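Local structure of bifunctional GH43-CE protein (Bacteroides eggerthii, 6MLY) at residues A637-G642 against T719-N724. The protein joins a family 43 glycoside hydrolase region, probably a beta-xylosidase, to a carbohydrate esterase region, and is linked to breakdown of complex arabinoxylans. Residues are numbered along the deposited sequence; the frame is centred on the assembly and turned at random.
Sequences AGTTNG and TYIDKN. With NA (sodium ion), chain H.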
loop_
_atom_site.group_PDB
_atom_site.type_symbol
_atom_site.label_atom_id
_atom_site.label_comp_id
_atom_site.label_asym_id
_atom_site.label_seq_id
_atom_site.Cartn_x
_atom_site.Cartn_y
_atom_site.Cartn_z
ATOM N N ALA A 637 -17.283 2.675 28.604
ATOM C CA ALA A 637 -18.145 2.961 27.459
ATOM C C ALA A 637 -19.510 2.286 27.643
ATOM O O ALA A 637 -20.537 2.893 27.373
ATOM C CB ALA A 637 -17.478 2.501 26.189
ATOM N N GLY A 638 -19.494 1.028 28.107
ATOM C CA GLY A 638 -20.697 0.218 28.377
ATOM C C GLY A 638 -21.656 0.863 29.371
ATOM O O GLY A 638 -22.869 0.894 29.142
ATOM N N THR A 639 -21.121 1.391 30.476
ATOM C CA THR A 639 -21.973 1.864 31.565
ATOM C C THR A 639 -22.397 3.325 31.344
ATOM O O THR A 639 -23.297 3.804 32.048
ATOM C CB THR A 639 -21.325 1.647 32.944
ATOM O OG1 THR A 639 -20.144 2.435 33.070
ATOM C CG2 THR A 639 -20.972 0.200 33.207
ATOM N N THR A 640 -21.794 4.018 30.368
ATOM C CA THR A 640 -22.014 5.469 30.208
ATOM C C THR A 640 -22.839 5.792 28.950
ATOM O O THR A 640 -22.937 6.955 28.562
ATOM C CB THR A 640 -20.684 6.230 30.261
ATOM O OG1 THR A 640 -19.840 5.767 29.207
ATOM C CG2 THR A 640 -19.996 6.070 31.599
ATOM N N ASN A 641 -23.478 4.775 28.360
ATOM C CA ASN A 641 -24.512 4.968 27.344
ATOM C C ASN A 641 -25.442 6.111 27.764
ATOM O O ASN A 641 -26.210 5.974 28.705
ATOM C CB ASN A 641 -25.346 3.702 27.118
ATOM C CG ASN A 641 -24.725 2.733 26.133
ATOM O OD1 ASN A 641 -23.810 3.087 25.390
ATOM N ND2 ASN A 641 -25.233 1.512 26.099
ATOM N N GLY A 642 -25.356 7.236 27.051
ATOM C CA GLY A 642 -26.286 8.342 27.200
ATOM C C GLY A 642 -25.838 9.346 28.246
ATOM O O GLY A 642 -26.581 10.271 28.561
ATOM N N THR A 719 -19.471 3.087 38.799
ATOM C CA THR A 719 -20.203 4.319 39.096
ATOM C C THR A 719 -21.499 4.429 38.275
ATOM O O THR A 719 -22.508 4.883 38.799
ATOM C CB THR A 719 -19.310 5.544 38.846
ATOM O OG1 THR A 719 -18.152 5.389 39.668
ATOM C CG2 THR A 719 -19.980 6.868 39.149
ATOM N N TYR A 720 -21.467 4.017 37.002
ATOM C CA TYR A 720 -22.486 4.397 36.013
ATOM C C TYR A 720 -23.404 3.219 35.645
ATOM O O TYR A 720 -24.104 3.293 34.630
ATOM C CB TYR A 720 -21.796 4.952 34.759
ATOM C CG TYR A 720 -20.747 6.006 35.025
ATOM C CD1 TYR A 720 -21.097 7.338 35.180
ATOM C CD2 TYR A 720 -19.404 5.677 35.131
ATOM C CE1 TYR A 720 -20.147 8.311 35.442
ATOM C CE2 TYR A 720 -18.442 6.638 35.389
ATOM C CZ TYR A 720 -18.814 7.962 35.544
ATOM O OH TYR A 720 -17.884 8.926 35.799
ATOM N N ILE A 721 -23.414 2.151 36.458
ATOM C CA ILE A 721 -24.213 0.937 36.178
ATOM C C ILE A 721 -25.690 1.192 36.516
ATOM O O ILE A 721 -26.020 1.708 37.585
ATOM C CB ILE A 721 -23.700 -0.290 36.958
ATOM C CG1 ILE A 721 -22.238 -0.616 36.654
ATOM C CG2 ILE A 721 -24.600 -1.490 36.700
ATOM C CD1 ILE A 721 -21.655 -1.677 37.566
ATOM N N ASP A 722 -26.575 0.753 35.616
ATOM C CA ASP A 722 -28.010 0.830 35.810
ATOM C C ASP A 722 -28.650 -0.346 35.061
ATOM O O ASP A 722 -27.947 -1.128 34.430
ATOM C CB ASP A 722 -28.533 2.209 35.392
ATOM C CG ASP A 722 -28.639 2.405 33.893
ATOM O OD1 ASP A 722 -27.777 3.121 33.325
ATOM O OD2 ASP A 722 -29.590 1.853 33.307
ATOM N N LYS A 723 -29.982 -0.441 35.126
ATOM C CA LYS A 723 -30.740 -1.614 34.663
ATOM C C LYS A 723 -30.736 -1.675 33.125
ATOM O O LYS A 723 -30.825 -2.759 32.542
ATOM C CB LYS A 723 -32.184 -1.582 35.188
ATOM C CG LYS A 723 -32.398 -1.007 36.587
ATOM C CD LYS A 723 -31.846 -1.870 37.706
ATOM C CE LYS A 723 -31.864 -1.189 39.063
ATOM N NZ LYS A 723 -31.628 -2.146 40.172
ATOM N N ASN A 724 -30.628 -0.506 32.477
ATOM C CA ASN A 724 -30.841 -0.352 31.026
ATOM C C ASN A 724 -29.508 -0.219 30.268
ATOM O O ASN A 724 -29.504 0.008 29.057
ATOM C CB ASN A 724 -31.771 0.831 30.749
ATOM C CG ASN A 724 -33.066 0.736 31.528
ATOM O OD1 ASN A 724 -33.453 1.674 32.222
ATOM N ND2 ASN A 724 -33.737 -0.400 31.432
HETATM NA NA NA H . -25.495 4.046 33.018
#
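Thr639 and Tyr720 meet through a shared sodium ion. Thr639 O binds the sodium at 2.4 Å and Tyr720 O binds it at 2.3 Å. No hydrogen bond joins the two segments. Asp722 OD1 binds the sodium at 2.5 Å, and the carboxylate of Asp725 completes the site. The other carboxylate oxygen, Asp722 OD2, accepts from Asn724 N at 2.7 Å. This Asx turn and the sodium bond together are likely to hold the carboxylate's rotation.

The Tyr720 side chain can be followed outward. Tyr720 CB lies beside Thr639 O and 3.5 Å from Thr639 OG1. CG is anti to the carbonyl carbon (chi1 -49°), which brings one ring face against Thr640 CG2. This methyl, Thr640 CG2, lies 3.8 Å from the centroid of the Tyr720 ring and nearest CG and CD2, in a CH-pi contact. Thr719 CB covers the opposite face near the rim. At the tip, OH hydrogen-bonds to Leu714 O. The ring also meets Tyr646 edge-to-face. Thr639 CG2 turns to Ile721 CG1, 3.8 Å away, while its OG1 is held by Pro717 O. An alanine at Tyr720 would keep the backbone ligand, but would probably leave Thr640 CG2 without its ring face and Leu714 O without its hydroxyl partner.

The contact ties helix 629-639 and the residues that follow it to the loop before strand 727-733, within the alpha/beta-hydrolase region. Thr639 O and Tyr720 O lie 2.8 Å apart because both bind the ion. Sodium probably balances the negative carbonyl and carboxylate oxygens, consistent with a structural metal site.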